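Local coordinates for protein acetylxylan esterase / glucomannan deacetylase (Cellvibrio japonicus, PDB 2WAA) that removes acetyl groups from plant cell wall polysaccharides, hydrolysing the ester bonds of acetylated xylan and glucomannan with equal efficiency, at residues A[102-107]-A[160-165]; A[142-147]-A[181-186]; A[148-153]-A[316-321]; A[165-170]-A[323-328]. One frame throughout, in Å; residues are numbered along the deposited sequence.

From the N terminus, the chain first builds a domain of antiparallel sheets, and contact 1 closes a loop from the end of strand 94-103 to the segment 160-165 ahead of helix 167-174, joining that domain to the esterase domain. Contact 2 starts within this loop and crosses it, tying the turn after strand 133-139 to strand 177-183. Contact 3 crosses both, carrying 148-153 to the start of helix 319-337. Contact 4 follows contact 1 in series, sharing Glu-165, and crosses contacts 2 and 3 as it brings helix 167-174 against helix 319-337. No contact nests within another; contacts 2 and 3 meet at one bound acetate.

Contact 1: A[102-107]-A[160-165]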
# COMPACT_ATOMS: atom_id res chain seq x y z
N ILE A 102 -8.76 -1.79 7.08
CA ILE A 102 -7.50 -1.70 6.34
C ILE A 102 -7.36 -2.91 5.46
O ILE A 102 -7.44 -4.05 5.96
CB ILE A 102 -6.22 -1.56 7.26
CG1 ILE A 102 -6.29 -0.33 8.17
CG2 ILE A 102 -4.98 -1.33 6.40
CD1 ILE A 102 -6.75 -0.71 9.57
N HIS A 103 -7.12 -2.70 4.15
CA HIS A 103 -6.90 -3.85 3.27
C HIS A 103 -5.50 -4.44 3.57
O HIS A 103 -4.47 -3.75 3.42
CB HIS A 103 -6.99 -3.39 1.79
CG HIS A 103 -7.04 -4.51 0.78
ND1 HIS A 103 -6.46 -4.42 -0.47
CD2 HIS A 103 -7.58 -5.76 0.85
CE1 HIS A 103 -6.67 -5.54 -1.14
NE2 HIS A 103 -7.35 -6.37 -0.37
N ARG A 104 -5.45 -5.73 3.94
CA ARG A 104 -4.15 -6.39 4.17
C ARG A 104 -3.63 -7.02 2.91
O ARG A 104 -2.42 -7.14 2.75
CB ARG A 104 -4.27 -7.52 5.21
CG ARG A 104 -4.70 -7.02 6.62
CD ARG A 104 -5.31 -8.19 7.44
NE ARG A 104 -4.39 -9.32 7.63
CZ ARG A 104 -3.50 -9.41 8.61
NH1 ARG A 104 -3.32 -8.42 9.51
NH2 ARG A 104 -2.72 -10.51 8.69
N SER A 105 -4.54 -7.48 2.05
CA SER A 105 -4.18 -8.19 0.82
C SER A 105 -3.64 -7.30 -0.28
O SER A 105 -3.75 -6.08 -0.19
CB SER A 105 -5.37 -9.02 0.33
OG SER A 105 -5.46 -10.16 1.17
N GLU A 106 -3.04 -7.90 -1.31
CA GLU A 106 -2.68 -7.13 -2.52
C GLU A 106 -3.44 -7.68 -3.72
O GLU A 106 -4.16 -8.65 -3.63
CB GLU A 106 -1.17 -7.19 -2.80
CG GLU A 106 -0.64 -8.61 -3.00
CD GLU A 106 0.84 -8.63 -3.40
OE1 GLU A 106 1.10 -8.38 -4.59
OE2 GLU A 106 1.72 -8.87 -2.51
N ASN A 107 -3.28 -7.04 -4.87
CA ASN A 107 -4.11 -7.35 -6.05
C ASN A 107 -4.20 -8.81 -6.49
O ASN A 107 -5.30 -9.26 -6.85
CB ASN A 107 -3.62 -6.53 -7.23
CG ASN A 107 -4.18 -5.10 -7.21
OD1 ASN A 107 -5.32 -4.91 -7.57
ND2 ASN A 107 -3.34 -4.08 -6.86
N TRP A 160 -0.69 -14.13 5.72
CA TRP A 160 0.63 -13.67 6.07
C TRP A 160 0.90 -12.21 5.72
O TRP A 160 1.90 -11.65 6.18
CB TRP A 160 1.66 -14.55 5.37
CG TRP A 160 1.88 -15.89 6.01
CD1 TRP A 160 0.98 -16.63 6.77
CD2 TRP A 160 3.06 -16.68 5.91
NE1 TRP A 160 1.57 -17.81 7.17
CE2 TRP A 160 2.83 -17.88 6.64
CE3 TRP A 160 4.28 -16.50 5.25
CZ2 TRP A 160 3.80 -18.88 6.77
CZ3 TRP A 160 5.25 -17.49 5.37
CH2 TRP A 160 5.01 -18.67 6.11
N TRP A 161 0.07 -11.59 4.87
CA TRP A 161 0.31 -10.19 4.52
C TRP A 161 -0.19 -9.22 5.60
O TRP A 161 -1.28 -9.39 6.16
CB TRP A 161 -0.43 -9.86 3.21
CG TRP A 161 0.30 -10.21 1.94
CD1 TRP A 161 0.70 -9.33 0.98
CD2 TRP A 161 0.66 -11.52 1.44
NE1 TRP A 161 1.31 -9.99 -0.07
CE2 TRP A 161 1.30 -11.33 0.18
CE3 TRP A 161 0.51 -12.83 1.93
CZ2 TRP A 161 1.79 -12.38 -0.59
CZ3 TRP A 161 0.98 -13.91 1.14
CH2 TRP A 161 1.64 -13.66 -0.09
N ASN A 162 0.60 -8.19 5.89
CA ASN A 162 0.18 -7.19 6.88
C ASN A 162 0.60 -5.82 6.41
O ASN A 162 1.79 -5.52 6.38
CB ASN A 162 0.82 -7.57 8.22
CG ASN A 162 0.36 -6.67 9.35
OD1 ASN A 162 -0.09 -5.53 9.12
ND2 ASN A 162 0.56 -7.13 10.58
N ALA A 163 -0.35 -4.96 6.05
CA ALA A 163 -0.01 -3.64 5.51
C ALA A 163 0.37 -2.65 6.62
O ALA A 163 1.33 -1.88 6.47
CB ALA A 163 -1.23 -3.08 4.70
N ARG A 164 -0.40 -2.66 7.72
CA ARG A 164 -0.22 -1.68 8.81
C ARG A 164 1.19 -1.71 9.38
O ARG A 164 1.70 -0.68 9.83
CB ARG A 164 -1.13 -2.00 10.02
CG ARG A 164 -2.53 -1.51 10.07
CD ARG A 164 -3.39 -2.44 11.06
NE ARG A 164 -2.60 -2.90 12.23
CZ ARG A 164 -2.32 -4.17 12.58
NH1 ARG A 164 -2.75 -5.27 11.91
NH2 ARG A 164 -1.57 -4.35 13.65
N GLU A 165 1.77 -2.92 9.43
CA GLU A 165 3.10 -3.11 10.01
C GLU A 165 4.21 -3.21 8.99
O GLU A 165 5.37 -3.52 9.35
CB GLU A 165 3.08 -4.33 10.95
CG GLU A 165 2.16 -3.98 12.12
CD GLU A 165 2.14 -4.99 13.20
OE1 GLU A 165 1.43 -6.00 13.05
OE2 GLU A 165 2.86 -4.75 14.20
O HOH W 1 -3.47 -10.82 5.35
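Glu-106 and Trp-161 join the N-terminal domain of antiparallel sheets to the SGNH (GDSL-like) hydrolase domain of this carbohydrate esterase. The Glu-106 side chain leaves the backbone with CG between N and the carbonyl carbon (chi1 58°) and then runs extended, bringing its carboxylate to the edge of the indole. Trp-161 NE1 donates to Glu-106 OE2 over 2.7 Å, nearly in the ring plane, on the anti lone pair of that oxygen; the carboxylate itself stands 77° to the ring. The other oxygen, OE1, accepts from Gly-185 N, so both carboxylate oxygens are held, close to the presumed nucleophile Ser-141.

Arg-104 meets the backbone of Trp-161 rather than its ring, its chain bent at chi3 (59°) so that the carbonyl oxygen of Trp-161 sits over one face of the guanidinium. Arg-104 NH2 is 3.1 Å from Trp-161 O, but its N-H does not point there. A water accepts from Arg-104 NE at 2.9 Å and lies within hydrogen-bonding distance of Trp-161 O, 2.7 Å away. The guanidinium of Arg-164 comes up edge-on and nearly coplanar, its NH1 4.0 Å from Arg-104 NH1. Both groups gather round Asp-66, whose OD2 forms salt bridges with each, while Arg-104 NH2 also pairs with Asp-149 OD2.

Aliphatic carbons meet beside these groups: Ile-102 CD1 touches Arg-164 CD where their side chains cross at about a right angle, and Ala-163 CB lies 3.5 Å from the carbonyl oxygen His-103 O.

Contact 2: A[142-147]-A[181-186]. With ACT (acetate ion), chain C.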
# COMPACT_ATOMS: atom_id res chain seq x y z
N VAL A 142 7.77 -6.60 -0.84
CA VAL A 142 8.22 -6.06 0.46
C VAL A 142 7.34 -4.81 0.79
O VAL A 142 6.83 -4.67 1.90
CB VAL A 142 9.69 -5.69 0.42
CG1 VAL A 142 10.11 -5.12 1.80
CG2 VAL A 142 10.54 -6.97 0.06
N THR A 143 7.17 -3.94 -0.19
CA THR A 143 6.30 -2.76 -0.02
C THR A 143 4.86 -3.21 0.25
O THR A 143 4.10 -2.54 0.99
CB THR A 143 6.40 -1.81 -1.24
OG1 THR A 143 7.74 -1.29 -1.35
CG2 THR A 143 5.41 -0.61 -1.15
N CYS A 144 4.46 -4.34 -0.35
CA CYS A 144 3.11 -4.86 -0.18
C CYS A 144 2.90 -5.55 1.17
O CYS A 144 1.80 -5.96 1.45
CB CYS A 144 2.76 -5.89 -1.26
SG CYS A 144 2.30 -5.20 -2.76
N GLY A 145 3.95 -5.77 1.96
CA GLY A 145 3.84 -6.35 3.29
C GLY A 145 3.78 -7.87 3.30
O GLY A 145 3.29 -8.46 4.26
N GLU A 146 4.23 -8.50 2.22
CA GLU A 146 4.20 -9.97 2.19
C GLU A 146 4.99 -10.65 3.34
O GLU A 146 6.12 -10.26 3.65
CB GLU A 146 4.75 -10.47 0.84
CG GLU A 146 4.88 -12.06 0.80
CD GLU A 146 5.10 -12.58 -0.63
OE1 GLU A 146 5.05 -11.81 -1.61
OE2 GLU A 146 5.27 -13.82 -0.80
N ALA A 147 4.33 -11.62 3.99
CA ALA A 147 4.97 -12.53 4.99
C ALA A 147 5.32 -11.85 6.31
O ALA A 147 6.02 -12.44 7.16
CB ALA A 147 6.22 -13.22 4.38
N LEU A 181 0.23 2.72 -1.04
CA LEU A 181 1.16 1.68 -1.47
C LEU A 181 0.74 1.24 -2.90
O LEU A 181 -0.45 0.89 -3.13
CB LEU A 181 1.07 0.48 -0.52
CG LEU A 181 1.28 0.80 0.96
CD1 LEU A 181 1.19 -0.50 1.79
CD2 LEU A 181 2.63 1.56 1.26
N VAL A 182 1.67 1.32 -3.86
CA VAL A 182 1.35 0.92 -5.25
C VAL A 182 2.46 -0.06 -5.59
O VAL A 182 3.57 0.34 -5.94
CB VAL A 182 1.30 2.15 -6.20
CG1 VAL A 182 1.22 1.72 -7.70
CG2 VAL A 182 0.06 2.99 -5.86
N CYS A 183 2.17 -1.34 -5.41
CA CYS A 183 3.20 -2.38 -5.39
C CYS A 183 2.54 -3.66 -5.87
O CYS A 183 1.31 -3.81 -5.79
CB CYS A 183 3.77 -2.54 -3.98
SG CYS A 183 2.43 -2.67 -2.71
N TRP A 184 3.35 -4.59 -6.36
CA TRP A 184 2.82 -5.87 -6.84
C TRP A 184 3.89 -6.93 -6.63
O TRP A 184 5.01 -6.82 -7.18
CB TRP A 184 2.47 -5.76 -8.34
CG TRP A 184 1.49 -6.81 -8.80
CD1 TRP A 184 1.68 -8.14 -8.81
CD2 TRP A 184 0.18 -6.58 -9.34
NE1 TRP A 184 0.58 -8.79 -9.32
CE2 TRP A 184 -0.37 -7.84 -9.63
CE3 TRP A 184 -0.58 -5.43 -9.57
CZ2 TRP A 184 -1.64 -7.99 -10.17
CZ3 TRP A 184 -1.86 -5.58 -10.09
CH2 TRP A 184 -2.38 -6.86 -10.39
N GLY A 185 3.57 -7.95 -5.85
CA GLY A 185 4.57 -9.00 -5.63
C GLY A 185 5.09 -9.66 -6.90
O GLY A 185 4.32 -9.95 -7.84
N GLY A 186 6.38 -9.96 -6.90
CA GLY A 186 7.00 -10.66 -8.03
C GLY A 186 7.33 -9.78 -9.23
O GLY A 186 8.04 -10.24 -10.12
C ACT C . 8.96 -9.90 -4.29
O ACT C . 8.68 -11.13 -4.09
OXT ACT C . 8.09 -9.24 -4.91
CH3 ACT C . 10.23 -9.24 -3.81
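Cys-144 and Cys-183 bring their CA atoms to 5.8 Å of each other, where a type I beta turn from Val-142 to Gly-145, closed by the bond from Gly-145 N to Val-142 O, lies against the end of strand 177-183. The two cysteines form a disulfide, although the modelled distance from Cys-144 SG to Cys-183 SG, 2.5 Å, is longer than an ordinary S-S bond, so its detailed geometry is doubtful. The sulfurs approach from different rotamers. Cys-183 SG stands between its backbone N and carbonyl carbon (chi1 48°), directed into the turn, whereas Cys-144 SG is anti to its carbonyl carbon (chi1 -80°).

Thr-143 packs alongside the bridge with its methyl branch: CG2 reaches Cys-183 CB at 3.8 Å and has Cys-183 SG at a similar distance. Two residues earlier on the strand, Leu-181 places its CD1 branch 3.6 Å from Thr-143 O, a contact of carbon with carbonyl. The disulfide, flanked by the Thr-143 methyl, thus joins the turn that follows the presumed nucleophile Ser-141 to the strand at the edge of the parallel sheet.

Beyond the disulfide the second segment leaves the strand and enters the presumed active site. Gly-186 N donates to OXT of the bound acetate over 2.7 Å, almost straight at 173°, and Gly-185 CA lies against the same oxygen. Ser-141 N and Asn-236 ND2 also bond the acetate, which was probably supplied by the crystallisation liquor. This gathering of donors is consistent with the oxyanion hole of an SGNH hydrolase, with Gly-186 and Asn-236 as the inferred transition-state stabilisers.

Contact 3: A[148-153]-A[316-321]; sequences IDRVAG and HPTKDQ. With ACT (acetate ion), chain C.
Arg-150 holds the backbone that carries His-316. Its NH2 donates to His-316 O over 2.7 Å, at 164°; the oxygen lies in the guanidinium plane, but the N-H comes from above the carbonyl plane. NH1 adds a weak bond to the same oxygen and also forms a salt bridge with Asp-311 OD1 and a hydrogen bond to Asp-314 O, while NE donates to Ala-147 O. Bending of the arginine at chi3 lets Thr-318 CG2 sit over the centre of one guanidinium face, 3.8 Å above it.

A second polar link joins Lys-319 NZ to Asp-149 OD1, a 2.7 Å salt bridge met on the syn side of the carboxylate, 35° out of its plane. OD1 also accepts from Asn-162 ND2. Alongside, Lys-319 CE rests 3.6 Å from Ile-148 CG2, and a water accepts from the backbone N of Lys-319 and donates to Ile-148 O.

Thr-318 and Gln-321 cap helix 319-337 with reciprocal bonds, Gln-321 N to Thr-318 OG1 and Thr-318 N to Gln-321 OE1: a capping box. His-316 NE2 donates to acetate O over 3.2 Å. His-316 ND1 bonds Asp-314 OD1 and NE2 bonds Ser-141 OG weakly, charge-relay geometry consistent with the inferred Ser-His-Asp catalytic triad.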
# COMPACT_ATOMS: atom_id res chain seq x y z
N ILE A 148 4.80 -10.65 6.53
CA ILE A 148 5.01 -10.02 7.85
C ILE A 148 4.37 -10.86 8.96
O ILE A 148 4.95 -10.95 10.07
CB ILE A 148 4.53 -8.56 7.84
CG1 ILE A 148 5.49 -7.75 6.93
CG2 ILE A 148 4.41 -7.97 9.25
CD1 ILE A 148 5.08 -6.32 6.75
N ASP A 149 3.20 -11.45 8.69
CA ASP A 149 2.48 -12.17 9.76
C ASP A 149 2.66 -13.68 9.65
O ASP A 149 1.74 -14.44 9.96
CB ASP A 149 0.97 -11.83 9.81
CG ASP A 149 0.68 -10.48 10.48
OD1 ASP A 149 1.60 -9.82 11.03
OD2 ASP A 149 -0.50 -10.03 10.41
N ARG A 150 3.83 -14.12 9.20
CA ARG A 150 4.12 -15.53 9.04
C ARG A 150 4.08 -16.14 10.43
O ARG A 150 4.38 -15.48 11.42
CB ARG A 150 5.54 -15.72 8.47
CG ARG A 150 6.63 -15.46 9.54
CD ARG A 150 8.06 -15.30 8.95
NE ARG A 150 8.15 -14.09 8.12
CZ ARG A 150 9.12 -13.78 7.27
NH1 ARG A 150 10.19 -14.57 7.12
NH2 ARG A 150 8.99 -12.65 6.58
N VAL A 151 3.82 -17.43 10.51
CA VAL A 151 3.95 -18.12 11.80
C VAL A 151 4.67 -19.41 11.51
O VAL A 151 4.39 -20.07 10.52
CB VAL A 151 2.55 -18.39 12.36
CG1 VAL A 151 2.58 -19.56 13.37
CG2 VAL A 151 2.01 -17.12 12.96
N ALA A 152 5.65 -19.75 12.34
CA ALA A 152 6.45 -20.96 12.10
C ALA A 152 5.54 -22.20 12.05
O ALA A 152 4.64 -22.35 12.86
CB ALA A 152 7.48 -21.10 13.18
N GLY A 153 5.73 -23.06 11.05
CA GLY A 153 4.87 -24.24 10.92
C GLY A 153 3.77 -24.15 9.87
O GLY A 153 3.32 -25.18 9.34
N HIS A 316 11.52 -13.18 2.72
CA HIS A 316 10.97 -11.83 2.80
C HIS A 316 11.26 -11.26 4.18
O HIS A 316 11.23 -12.00 5.16
CB HIS A 316 9.44 -11.82 2.58
CG HIS A 316 9.04 -12.00 1.15
ND1 HIS A 316 8.88 -13.24 0.59
CD2 HIS A 316 8.74 -11.09 0.19
CE1 HIS A 316 8.53 -13.10 -0.68
NE2 HIS A 316 8.44 -11.81 -0.95
N PRO A 317 11.52 -9.94 4.28
CA PRO A 317 11.82 -9.37 5.58
C PRO A 317 10.72 -9.68 6.61
O PRO A 317 9.51 -9.63 6.29
CB PRO A 317 11.92 -7.86 5.28
CG PRO A 317 12.51 -7.82 3.85
CD PRO A 317 11.82 -9.00 3.16
N THR A 318 11.15 -9.96 7.83
CA THR A 318 10.20 -10.23 8.91
C THR A 318 9.55 -8.94 9.44
O THR A 318 9.95 -7.83 9.09
CB THR A 318 10.94 -10.85 10.13
OG1 THR A 318 11.95 -9.95 10.58
CG2 THR A 318 11.58 -12.19 9.76
N LYS A 319 8.55 -9.12 10.31
CA LYS A 319 7.93 -7.99 10.99
C LYS A 319 8.97 -7.15 11.71
O LYS A 319 8.96 -5.92 11.57
CB LYS A 319 6.87 -8.49 11.99
CG LYS A 319 6.21 -7.35 12.85
CD LYS A 319 5.06 -7.90 13.72
CE LYS A 319 3.95 -8.44 12.77
NZ LYS A 319 2.69 -9.12 13.40
N ASP A 320 9.88 -7.75 12.46
CA ASP A 320 10.87 -6.88 13.14
C ASP A 320 11.83 -6.18 12.15
O ASP A 320 12.29 -5.08 12.40
CB ASP A 320 11.66 -7.67 14.17
CG ASP A 320 10.81 -8.02 15.37
OD1 ASP A 320 9.77 -7.34 15.61
OD2 ASP A 320 11.18 -8.98 16.08
N GLN A 321 12.16 -6.86 11.06
CA GLN A 321 12.96 -6.25 10.02
C GLN A 321 12.24 -5.05 9.36
O GLN A 321 12.86 -4.02 9.07
CB GLN A 321 13.37 -7.28 8.99
CG GLN A 321 14.45 -8.22 9.61
CD GLN A 321 14.63 -9.52 8.88
OE1 GLN A 321 14.06 -9.76 7.80
NE2 GLN A 321 15.43 -10.40 9.48
C ACT C . 8.96 -9.90 -4.29
O ACT C . 8.68 -11.13 -4.09
OXT ACT C . 8.09 -9.24 -4.91
CH3 ACT C . 10.23 -9.24 -3.81
O HOH W 2 7.53 -11.81 10.31

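Contact 4: A[165-170]-A[323-328]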
# COMPACT_ATOMS: atom_id res chain seq x y z
N GLU A 165 1.77 -2.92 9.43
CA GLU A 165 3.10 -3.11 10.01
C GLU A 165 4.21 -3.21 8.99
O GLU A 165 5.37 -3.52 9.35
CB GLU A 165 3.08 -4.33 10.95
CG GLU A 165 2.16 -3.98 12.12
CD GLU A 165 2.14 -4.99 13.20
OE1 GLU A 165 1.43 -6.00 13.05
OE2 GLU A 165 2.86 -4.75 14.20
N SER A 166 3.89 -2.89 7.75
CA SER A 166 4.92 -2.82 6.70
C SER A 166 5.74 -1.53 6.82
O SER A 166 5.25 -0.51 7.35
CB SER A 166 4.25 -2.93 5.32
OG SER A 166 3.55 -1.72 4.98
N TYR A 167 6.99 -1.54 6.31
CA TYR A 167 7.85 -0.40 6.51
C TYR A 167 7.23 0.88 5.93
O TYR A 167 7.43 1.97 6.50
CB TYR A 167 9.26 -0.63 5.92
CG TYR A 167 9.28 -0.44 4.41
CD1 TYR A 167 9.66 0.78 3.87
CD2 TYR A 167 8.89 -1.48 3.54
CE1 TYR A 167 9.69 1.01 2.44
CE2 TYR A 167 8.90 -1.28 2.13
CZ TYR A 167 9.31 -0.02 1.61
OH TYR A 167 9.33 0.18 0.25
N GLY A 168 6.49 0.76 4.82
CA GLY A 168 5.91 1.95 4.15
C GLY A 168 4.86 2.61 5.06
O GLY A 168 4.87 3.83 5.22
N MET A 169 4.02 1.80 5.68
CA MET A 169 3.01 2.37 6.60
C MET A 169 3.61 2.85 7.93
O MET A 169 3.21 3.91 8.44
CB MET A 169 1.81 1.44 6.80
CG MET A 169 1.10 1.08 5.46
SD MET A 169 -0.65 0.60 5.73
CE MET A 169 -1.49 2.17 5.62
N LEU A 170 4.62 2.14 8.44
CA LEU A 170 5.29 2.59 9.68
C LEU A 170 6.03 3.89 9.44
O LEU A 170 5.99 4.75 10.32
CB LEU A 170 6.31 1.55 10.18
CG LEU A 170 5.65 0.27 10.66
CD1 LEU A 170 6.74 -0.73 10.96
CD2 LEU A 170 4.81 0.56 11.88
N ALA A 323 10.17 -3.11 10.86
CA ALA A 323 10.31 -2.03 11.84
C ALA A 323 11.70 -1.40 11.74
O ALA A 323 11.83 -0.17 11.76
CB ALA A 323 10.05 -2.59 13.27
N ALA A 324 12.72 -2.25 11.56
CA ALA A 324 14.09 -1.73 11.41
C ALA A 324 14.20 -0.88 10.15
O ALA A 324 14.87 0.17 10.15
CB ALA A 324 15.10 -2.87 11.39
N MET A 325 13.54 -1.32 9.06
CA MET A 325 13.63 -0.63 7.82
C MET A 325 13.03 0.79 7.95
O MET A 325 13.58 1.76 7.44
CB MET A 325 12.87 -1.43 6.72
CG MET A 325 13.56 -2.73 6.31
SD MET A 325 12.46 -3.67 5.20
CE MET A 325 12.22 -2.54 3.91
N ALA A 326 11.92 0.91 8.69
CA ALA A 326 11.32 2.21 8.86
C ALA A 326 12.25 3.09 9.69
O ALA A 326 12.40 4.26 9.39
CB ALA A 326 9.92 2.06 9.54
N ARG A 327 12.87 2.52 10.72
CA ARG A 327 13.84 3.30 11.54
C ARG A 327 15.08 3.79 10.75
O ARG A 327 15.68 4.85 11.08
CB ARG A 327 14.27 2.48 12.76
CG ARG A 327 13.14 2.27 13.76
CD ARG A 327 13.70 1.68 15.06
NE ARG A 327 14.34 0.38 14.87
CZ ARG A 327 13.73 -0.79 15.07
NH1 ARG A 327 12.46 -0.82 15.45
NH2 ARG A 327 14.38 -1.92 14.89
N GLU A 328 15.50 3.04 9.72
CA GLU A 328 16.65 3.44 8.93
C GLU A 328 16.29 4.47 7.89
O GLU A 328 17.08 5.35 7.58
CB GLU A 328 17.26 2.23 8.21
CG GLU A 328 18.19 1.40 9.03
CD GLU A 328 19.00 0.48 8.14
OE1 GLU A 328 18.69 0.36 6.93
OE2 GLU A 328 19.95 -0.12 8.64
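The methyl end of Met-325 rests on the ring of Tyr-167. Met-325 CE is 3.8 Å from the ring centroid, 25° off the normal, a CH-pi contact displaced toward the CD2 side, where Met-325 CE comes within 3.5 Å of Tyr-167 CD2. The sulfur stands farther out and oblique to the ring, a Met-aromatic contact beside the CH-pi contact of the methyl. Bending of the methionine at chi3 (58°) brings CE over the face. Next to this pair, Leu-170 CB meets Ala-326 CB at 3.7 Å, and Leu-170 CD1 lies on the backbone of Ala-323, 3.9 Å from its CA.

Alanines at this interface let the backbones come close: Tyr-167 CA and Ala-326 CA are 4.9 Å apart. Tyr-167 is fixed at both ends, its OH hydrogen-bonded with Thr-143 OG1 and its N bonded to His-322 ND1, just after Ser-166 at the helix N-cap.

Helix 167-174 thus lies between helix 319-337 and the parallel sheet's edge strand 177-183, which Met-169 reaches through Val-179 and Leu-181; Tyr-167 also touches Leu-329 farther along helix 319-337.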